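Local coordinates for protein A52 (PDB 2VVW) that binds the host signalling proteins TRAF6 and IRAK2, activating p38 through the former and inhibiting NF-kappa-B signalling through the latter, and so suppresses innate immunity, at residues 79-82 against 83-87; 120-123 against 124-128; 47-50 against 51-54; 39-43 against 44-48. One frame throughout, in Å; residues are numbered along the deposited sequence.

Contact 1: 79-82 against 83-87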
# COMPACT_ATOMS: atom_id res chain seq x y z
N ASN A 79 -17.40 9.83 10.10
CA ASN A 79 -18.02 9.32 11.35
C ASN A 79 -17.03 8.53 12.22
O ASN A 79 -17.01 8.64 13.45
CB ASN A 79 -19.23 8.43 11.02
CG ASN A 79 -20.39 9.19 10.40
OD1 ASN A 79 -20.40 10.43 10.37
ND2 ASN A 79 -21.38 8.46 9.89
N PHE A 80 -16.19 7.71 11.57
CA PHE A 80 -15.14 6.99 12.27
C PHE A 80 -14.15 7.94 12.94
O PHE A 80 -13.80 7.76 14.10
CB PHE A 80 -14.41 6.08 11.30
CG PHE A 80 -13.23 5.38 11.91
CD1 PHE A 80 -13.40 4.46 12.92
CD2 PHE A 80 -11.94 5.64 11.46
CE1 PHE A 80 -12.30 3.79 13.47
CE2 PHE A 80 -10.85 4.98 12.01
CZ PHE A 80 -11.04 4.06 13.00
N ILE A 81 -13.69 8.95 12.21
CA ILE A 81 -12.74 9.93 12.76
C ILE A 81 -13.38 10.69 13.94
O ILE A 81 -12.74 10.92 14.99
CB ILE A 81 -12.22 10.89 11.66
CG1 ILE A 81 -11.36 10.13 10.62
CG2 ILE A 81 -11.42 12.06 12.24
CD1 ILE A 81 -10.04 9.53 11.18
N ASP A 82 -14.65 11.09 13.78
CA ASP A 82 -15.38 11.79 14.85
C ASP A 82 -15.38 10.91 16.11
O ASP A 82 -15.09 11.39 17.21
CB ASP A 82 -16.80 12.15 14.38
CG ASP A 82 -17.63 12.82 15.47
OD1 ASP A 82 -18.17 12.07 16.31
OD2 ASP A 82 -17.78 14.06 15.48
N TYR A 83 -15.64 9.62 15.92
CA TYR A 83 -15.66 8.63 17.01
C TYR A 83 -14.33 8.47 17.75
O TYR A 83 -14.30 8.37 18.99
CB TYR A 83 -16.12 7.27 16.44
CG TYR A 83 -16.10 6.14 17.43
CD1 TYR A 83 -17.14 5.96 18.33
CD2 TYR A 83 -15.03 5.23 17.46
CE1 TYR A 83 -17.12 4.91 19.27
CE2 TYR A 83 -15.00 4.19 18.39
CZ TYR A 83 -16.05 4.03 19.29
OH TYR A 83 -16.03 3.00 20.21
N ILE A 84 -13.24 8.44 16.99
CA ILE A 84 -11.90 8.41 17.54
C ILE A 84 -11.66 9.65 18.42
O ILE A 84 -11.09 9.54 19.50
CB ILE A 84 -10.83 8.34 16.40
CG1 ILE A 84 -10.90 7.00 15.67
CG2 ILE A 84 -9.43 8.62 16.94
CD1 ILE A 84 -10.94 5.76 16.57
N LYS A 85 -12.08 10.81 17.95
CA LYS A 85 -12.00 12.03 18.76
C LYS A 85 -12.83 11.96 20.05
O LYS A 85 -12.39 12.40 21.12
CB LYS A 85 -12.38 13.26 17.92
CG LYS A 85 -11.29 13.65 16.88
CD LYS A 85 -11.81 14.62 15.82
CE LYS A 85 -10.68 15.19 14.95
NZ LYS A 85 -11.18 16.17 13.92
N VAL A 86 -14.03 11.39 19.96
CA VAL A 86 -14.85 11.11 21.13
C VAL A 86 -14.08 10.27 22.16
O VAL A 86 -13.98 10.66 23.34
CB VAL A 86 -16.18 10.41 20.74
CG1 VAL A 86 -16.93 9.88 21.99
CG2 VAL A 86 -17.07 11.37 19.94
N GLN A 87 -13.54 9.13 21.73
CA GLN A 87 -12.85 8.22 22.66
C GLN A 87 -11.69 8.91 23.33
O GLN A 87 -11.50 8.81 24.54
CB GLN A 87 -12.34 6.96 21.96
CG GLN A 87 -13.36 6.13 21.25
CD GLN A 87 -14.64 5.97 22.00
OE1 GLN A 87 -15.71 6.30 21.50
NE2 GLN A 87 -14.55 5.45 23.21
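Four successive i to i+4 backbone hydrogen bonds join 79-82 to 83-87, beginning with Tyr83 N to Asn79 O and ending with Val86 N to Asp82 O at 2.9 Å. Their N-H...O angles are all above 155°, as expected of regular alpha helix, and the residues belong to helix 76-90. Among the side chains, Phe80 and Ile84 form the main pair, one turn apart. Ile84 CG1 lies over a face of the Phe80 ring, 4.1 Å from its centroid and 16° off the normal, a CH-pi contact displaced toward the rim; Ile84 CD1 follows at 3.9 Å from Phe80 CE1. Phe80 CG lies opposite the backbone N and beside the carbonyl carbon (chi1 175°), and from there the ring reaches the Ile84 side chain. In this Bcl-2-like helical bundle the pair faces inward: Phe80 packs on Cys106 and Val109, and Ile84 on Leu105, all of helix 96-115. Lys85 runs extended back past Ile81, its CE 4.2 Å from Ile81 CG2. On the exposed flank Asp82 OD1 lies 3.9 Å from Val86 CG2, a contact without a polar bond. Tyr83 CB rests 3.3 Å from Phe80 O, while its ring reaches Leu65 and Lys68 of helix 62-68.

Contact 2: 120-123 against 124-128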
# COMPACT_ATOMS: atom_id res chain seq x y z
N SER A 120 -10.08 2.58 -0.75
CA SER A 120 -9.24 3.73 -0.35
C SER A 120 -9.43 4.25 1.09
O SER A 120 -8.66 5.11 1.58
CB SER A 120 -9.50 4.90 -1.31
OG SER A 120 -10.84 5.34 -1.20
N ARG A 121 -10.45 3.76 1.78
CA ARG A 121 -10.76 4.22 3.14
C ARG A 121 -9.76 3.79 4.20
O ARG A 121 -9.65 4.45 5.26
CB ARG A 121 -12.17 3.76 3.56
CG ARG A 121 -13.25 4.48 2.83
CD ARG A 121 -14.58 4.45 3.57
NE ARG A 121 -15.53 5.29 2.86
CZ ARG A 121 -16.82 5.44 3.19
NH1 ARG A 121 -17.33 4.82 4.24
NH2 ARG A 121 -17.58 6.23 2.45
N TRP A 122 -8.98 2.74 3.90
CA TRP A 122 -7.91 2.28 4.78
C TRP A 122 -7.02 3.44 5.18
O TRP A 122 -6.50 3.46 6.27
CB TRP A 122 -7.09 1.14 4.13
CG TRP A 122 -6.14 1.57 3.06
CD1 TRP A 122 -6.42 1.70 1.72
CD2 TRP A 122 -4.76 1.89 3.21
NE1 TRP A 122 -5.30 2.09 1.03
CE2 TRP A 122 -4.26 2.22 1.92
CE3 TRP A 122 -3.89 1.96 4.30
CZ2 TRP A 122 -2.94 2.62 1.70
CZ3 TRP A 122 -2.58 2.37 4.08
CH2 TRP A 122 -2.12 2.69 2.78
N LYS A 123 -6.87 4.42 4.30
CA LYS A 123 -6.06 5.62 4.62
C LYS A 123 -6.54 6.33 5.88
O LYS A 123 -5.75 7.01 6.57
CB LYS A 123 -6.08 6.58 3.46
CG LYS A 123 -5.44 6.07 2.16
CD LYS A 123 -3.94 5.97 2.24
CE LYS A 123 -3.31 5.91 0.84
NZ LYS A 123 -3.67 7.06 -0.07
N TYR A 124 -7.83 6.23 6.18
CA TYR A 124 -8.38 6.87 7.38
C TYR A 124 -7.88 6.22 8.68
O TYR A 124 -7.85 6.88 9.72
CB TYR A 124 -9.92 6.88 7.35
CG TYR A 124 -10.46 7.94 6.44
CD1 TYR A 124 -10.77 9.20 6.93
CD2 TYR A 124 -10.61 7.70 5.07
CE1 TYR A 124 -11.26 10.19 6.10
CE2 TYR A 124 -11.09 8.70 4.23
CZ TYR A 124 -11.42 9.94 4.75
OH TYR A 124 -11.89 10.94 3.93
N CYS A 125 -7.53 4.93 8.63
CA CYS A 125 -6.87 4.29 9.77
C CYS A 125 -5.59 5.03 10.15
O CYS A 125 -5.32 5.22 11.33
CB CYS A 125 -6.55 2.84 9.47
SG CYS A 125 -8.00 1.87 9.04
N LEU A 126 -4.82 5.47 9.16
CA LEU A 126 -3.57 6.18 9.44
C LEU A 126 -3.87 7.52 10.05
O LEU A 126 -3.16 7.95 10.98
CB LEU A 126 -2.71 6.38 8.18
CG LEU A 126 -2.55 5.18 7.23
CD1 LEU A 126 -1.73 5.57 5.97
CD2 LEU A 126 -1.94 4.03 7.96
N ARG A 127 -4.88 8.21 9.52
CA ARG A 127 -5.26 9.53 10.08
C ARG A 127 -5.66 9.35 11.54
O ARG A 127 -5.28 10.12 12.38
CB ARG A 127 -6.40 10.17 9.27
CG ARG A 127 -6.66 11.64 9.59
CD ARG A 127 -7.82 12.24 8.80
NE ARG A 127 -7.72 12.07 7.35
CZ ARG A 127 -8.54 12.65 6.46
NH1 ARG A 127 -9.50 13.47 6.87
NH2 ARG A 127 -8.38 12.43 5.16
N ALA A 128 -6.42 8.31 11.82
CA ALA A 128 -6.87 8.03 13.19
C ALA A 128 -5.69 7.79 14.14
O ALA A 128 -5.65 8.35 15.24
CB ALA A 128 -7.82 6.81 13.20
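Trp122 and Leu126 meet through one corner of the indole: CZ3 lies 3.8 Å from Leu126 CD1. The methyl comes in at a slant to the indole. Trp122 CG sits between the backbone N and the carbonyl carbon (chi1 75°), and the benzo end of the ring is thereby carried forward beside the first helical turn. Lys123 CD lies over one indole face, 3.5 Å above the plane and toward the rim; its chain bends at chi2 and chi4.

Tyr124 is turned differently. Its ring presents an edge to Arg121 O, which lies in the ring plane 3.4 Å from Tyr124 CD2. The same carbonyl accepts Tyr124 N at 2.7 Å, with the donor well above the carbonyl plane, so backbone and ring edge converge on one oxygen. Cys125 N bonds to Trp122 O at 3.0 Å, again i to i+3, whereas Lys123 O receives two weak bonds, from Leu126 N and Arg127 N. These bonds trace the entry from a 3-10 turn into helix 123-132.

Arg121 NH2 hydrogen-bonds to Ser73 O. At the dimer interface, Lys123 NZ makes salt bridges with Asp8 and Glu27 of the second subunit, and Trp122 NE1 hydrogen-bonds to Tyr31 OH of that subunit. Within the chain, Trp122 packs against helices 21-35 and 96-115, while Tyr124 rests on Ala77 and Ile81 of helix 76-90.

Contact 3: 47-50 against 51-54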
# COMPACT_ATOMS: atom_id res chain seq x y z
N GLU A 47 0.89 -10.84 15.68
CA GLU A 47 0.78 -10.23 17.01
C GLU A 47 -0.14 -9.01 17.00
O GLU A 47 -0.96 -8.83 17.91
CB GLU A 47 2.15 -9.82 17.57
CG GLU A 47 3.00 -10.98 18.01
CD GLU A 47 2.33 -11.85 19.07
OE1 GLU A 47 1.77 -11.29 20.03
OE2 GLU A 47 2.36 -13.09 18.93
N ILE A 48 0.00 -8.18 15.97
CA ILE A 48 -0.81 -6.99 15.86
C ILE A 48 -2.28 -7.39 15.71
O ILE A 48 -3.16 -6.75 16.28
CB ILE A 48 -0.36 -6.07 14.71
CG1 ILE A 48 1.06 -5.55 14.97
CG2 ILE A 48 -1.32 -4.88 14.58
CD1 ILE A 48 1.66 -4.85 13.83
N LYS A 49 -2.53 -8.48 14.99
CA LYS A 49 -3.88 -9.02 14.81
C LYS A 49 -4.56 -9.38 16.14
O LYS A 49 -5.78 -9.27 16.29
CB LYS A 49 -3.83 -10.22 13.87
CG LYS A 49 -5.19 -10.82 13.57
CD LYS A 49 -5.24 -11.59 12.24
CE LYS A 49 -4.57 -12.94 12.30
NZ LYS A 49 -5.21 -13.90 11.34
N LYS A 50 -3.76 -9.78 17.13
CA LYS A 50 -4.29 -10.06 18.45
C LYS A 50 -4.91 -8.81 19.12
O LYS A 50 -5.70 -8.96 20.04
CB LYS A 50 -3.23 -10.71 19.35
CG LYS A 50 -2.76 -12.05 18.84
CD LYS A 50 -1.75 -12.67 19.78
CE LYS A 50 -1.17 -13.95 19.19
NZ LYS A 50 -0.15 -14.54 20.09
N PHE A 51 -4.54 -7.61 18.67
CA PHE A 51 -5.12 -6.37 19.19
C PHE A 51 -6.63 -6.26 18.97
O PHE A 51 -7.28 -5.41 19.59
CB PHE A 51 -4.47 -5.12 18.57
CG PHE A 51 -3.00 -4.93 18.90
CD1 PHE A 51 -2.30 -5.80 19.72
CD2 PHE A 51 -2.33 -3.83 18.38
CE1 PHE A 51 -0.96 -5.59 20.01
CE2 PHE A 51 -0.98 -3.60 18.68
CZ PHE A 51 -0.30 -4.48 19.49
N ASP A 52 -7.19 -7.09 18.09
CA ASP A 52 -8.63 -7.10 17.82
C ASP A 52 -9.44 -7.45 19.07
O ASP A 52 -10.51 -6.92 19.27
CB ASP A 52 -8.97 -8.08 16.70
CG ASP A 52 -8.41 -7.66 15.33
OD1 ASP A 52 -7.72 -6.62 15.20
OD2 ASP A 52 -8.67 -8.41 14.38
N ASN A 53 -8.93 -8.37 19.88
CA ASN A 53 -9.56 -8.74 21.14
C ASN A 53 -9.67 -7.55 22.08
O ASN A 53 -10.72 -7.33 22.69
CB ASN A 53 -8.77 -9.85 21.86
CG ASN A 53 -8.56 -11.08 20.99
OD1 ASN A 53 -7.45 -11.63 20.94
ND2 ASN A 53 -9.61 -11.52 20.31
N ASP A 54 -8.58 -6.79 22.22
CA ASP A 54 -8.56 -5.59 23.05
C ASP A 54 -9.62 -4.59 22.62
O ASP A 54 -10.32 -4.00 23.46
CB ASP A 54 -7.18 -4.91 23.00
CG ASP A 54 -6.05 -5.83 23.44
OD1 ASP A 54 -5.33 -5.48 24.40
OD2 ASP A 54 -5.88 -6.90 22.82
O HOH W 1 -5.32 -5.60 14.77
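Three consecutive i to i+3 backbone hydrogen bonds, Phe51 N to Ile48 O at 2.9 Å, Asp52 N to Lys49 O and Asn53 N to Lys50 O, carry the chain from helix 43-49 into helix 51-59, each donor some 50° out of the carbonyl plane. Phe51 folds back over the preceding turn: with CG anti to the carbonyl carbon (chi1 -65°), its ring covers Ile48 CA, which lies 4.1 Å from the centroid and only 4° off the normal. This centred CH-pi contact is extended by Ile48 CG2, 4.1 Å from Phe51 CD2.

One oxygen of Asp52 is tied in through water. A single water donates to Ile48 O at 2.9 Å and to Asp52 OD1 at 2.6 Å, linking the carboxylate to a carbonyl that Phe51 N already uses. Asp52 OD2 has its own partner, a salt bridge with Arg32. On the preceding turn Lys50, its chain extended beyond CG, reaches back to Glu47 in a salt bridge, NZ 3.1 Å from OE2 on the syn side of the carboxylate. The junction sits between three helices: Ile48 packs on Ile24 and Tyr28 of helix 21-35, Phe51 on Ile100 and Ile103 of helix 96-115, and Glu47 against helix 135-153.

Contact 4: 39-43 against 44-48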
# COMPACT_ATOMS: atom_id res chain seq x y z
N ILE A 39 -4.68 -14.73 4.10
CA ILE A 39 -3.37 -14.46 3.54
C ILE A 39 -2.39 -14.85 4.63
O ILE A 39 -2.65 -14.58 5.81
CB ILE A 39 -3.18 -12.94 3.26
CG1 ILE A 39 -4.06 -12.48 2.10
CG2 ILE A 39 -1.74 -12.60 2.95
CD1 ILE A 39 -3.76 -13.17 0.80
N LYS A 40 -1.27 -15.47 4.25
CA LYS A 40 -0.17 -15.75 5.17
C LYS A 40 0.48 -14.45 5.66
O LYS A 40 0.99 -13.66 4.86
CB LYS A 40 0.89 -16.64 4.51
N TYR A 41 0.44 -14.25 6.97
CA TYR A 41 1.09 -13.14 7.68
C TYR A 41 2.28 -13.68 8.46
O TYR A 41 2.28 -14.83 8.89
CB TYR A 41 0.14 -12.54 8.73
CG TYR A 41 -0.93 -11.56 8.28
CD1 TYR A 41 -1.16 -11.28 6.93
CD2 TYR A 41 -1.77 -10.95 9.23
CE1 TYR A 41 -2.17 -10.39 6.55
CE2 TYR A 41 -2.77 -10.07 8.85
CZ TYR A 41 -2.98 -9.79 7.52
OH TYR A 41 -3.98 -8.92 7.15
N GLY A 42 3.28 -12.83 8.70
CA GLY A 42 4.39 -13.20 9.57
C GLY A 42 4.00 -13.09 11.03
O GLY A 42 2.85 -12.80 11.36
N ARG A 43 4.97 -13.35 11.91
CA ARG A 43 4.73 -13.28 13.34
C ARG A 43 4.41 -11.85 13.79
O ARG A 43 3.63 -11.64 14.72
CB ARG A 43 5.93 -13.81 14.11
CG ARG A 43 6.10 -15.31 13.95
CD ARG A 43 6.93 -15.91 15.06
NE ARG A 43 8.30 -16.18 14.65
CZ ARG A 43 8.68 -17.18 13.85
NH1 ARG A 43 7.78 -18.02 13.34
NH2 ARG A 43 9.96 -17.32 13.55
N LEU A 44 4.99 -10.87 13.12
CA LEU A 44 4.76 -9.48 13.52
C LEU A 44 3.30 -9.07 13.35
O LEU A 44 2.66 -8.63 14.29
CB LEU A 44 5.69 -8.54 12.75
CG LEU A 44 5.44 -7.05 12.97
CD1 LEU A 44 5.54 -6.70 14.45
CD2 LEU A 44 6.42 -6.23 12.12
N PHE A 45 2.78 -9.17 12.13
CA PHE A 45 1.37 -8.91 11.85
C PHE A 45 0.45 -9.83 12.67
O PHE A 45 -0.60 -9.39 13.13
CB PHE A 45 1.04 -9.10 10.35
CG PHE A 45 1.43 -7.91 9.47
CD1 PHE A 45 2.24 -6.89 9.94
CD2 PHE A 45 1.00 -7.85 8.16
CE1 PHE A 45 2.59 -5.84 9.11
CE2 PHE A 45 1.33 -6.80 7.33
CZ PHE A 45 2.14 -5.80 7.81
N ASN A 46 0.84 -11.09 12.85
CA ASN A 46 0.02 -11.99 13.68
C ASN A 46 -0.13 -11.51 15.14
O ASN A 46 -1.17 -11.72 15.77
CB ASN A 46 0.51 -13.44 13.59
CG ASN A 46 0.01 -14.17 12.34
OD1 ASN A 46 -1.03 -13.83 11.76
ND2 ASN A 46 0.75 -15.20 11.94
N GLU A 47 0.89 -10.84 15.68
CA GLU A 47 0.78 -10.23 17.01
C GLU A 47 -0.14 -9.01 17.00
O GLU A 47 -0.96 -8.83 17.91
CB GLU A 47 2.15 -9.82 17.57
CG GLU A 47 3.00 -10.98 18.01
CD GLU A 47 2.33 -11.85 19.07
OE1 GLU A 47 1.77 -11.29 20.03
OE2 GLU A 47 2.36 -13.09 18.93
N ILE A 48 0.00 -8.18 15.97
CA ILE A 48 -0.81 -6.99 15.86
C ILE A 48 -2.28 -7.39 15.71
O ILE A 48 -3.16 -6.75 16.28
CB ILE A 48 -0.36 -6.07 14.71
CG1 ILE A 48 1.06 -5.55 14.97
CG2 ILE A 48 -1.32 -4.88 14.58
CD1 ILE A 48 1.66 -4.85 13.83
O HOH W 2 3.17 -13.99 16.41
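Tyr41 turns its ring to Phe45 in a T-shaped pair: the edge of Phe45 points at the face of Tyr41, the planes 83° apart and the centroids separated by 5.4 Å. Phe45 CD2 stands over the centre of the Tyr41 ring, while Phe45 CB comes within 3.5 Å of Tyr41 CD2. Tyr41 CG is anti to the carbonyl carbon (chi1 -80°), an orientation that lays the ring alongside the first helical turn. Asn46 completes this side: its OD1 lies 3.5 Å from Tyr41 CB, the amide inclined 39° to the phenol ring.

Gly42 is the N-cap residue of helix 43-49. Its carbonyl accepts Asn46 N at 3.0 Å, which starts the i to i+4 pattern of the helix. Around this helix start in the Bcl-2-like fold, Gly42 hydrogen-bonds with Leu10 and Leu44 with Tyr12, backbone to backbone, both partners lying in the N-terminal segment, and Phe45 makes another edge-to-face pair with Tyr28 of helix 21-35.

Arg43 donates its backbone N to Asp13 OD1. Its carbonyl has two donors: Glu47 N at 3.0 Å and a water at 2.9 Å. That water also donates to Glu47 OE2 at 2.8 Å, the same oxygen that pairs with Lys50, bridging the carboxylate to the first turn. Glu47 bends at chi2, and its CG passes 3.4 Å from Arg43 O.

From the N terminus, contact 4 comes first, where the loop after helix 21-35 enters helix 43-49; contact 3 begins before it has ended, sharing Glu47 and Ile48, and carries the chain on into helix 51-59. Contact 1 follows within helix 76-90 and contact 2 at the start of helix 123-132. Each joins adjoining segments, so none closes a long loop, and apart from the overlap of 4 and 3 they run in series. Contacts 1 and 2 touch in space: Ile81 CD1 lies 3.7 Å from Tyr124 O, and Phe80 CE2 equally far from Ala128 CB, tying helix 76-90 to helix 123-132. Contacts 1 and 4 lie on opposite sides of the chain's centre, their centres about 27 Å apart.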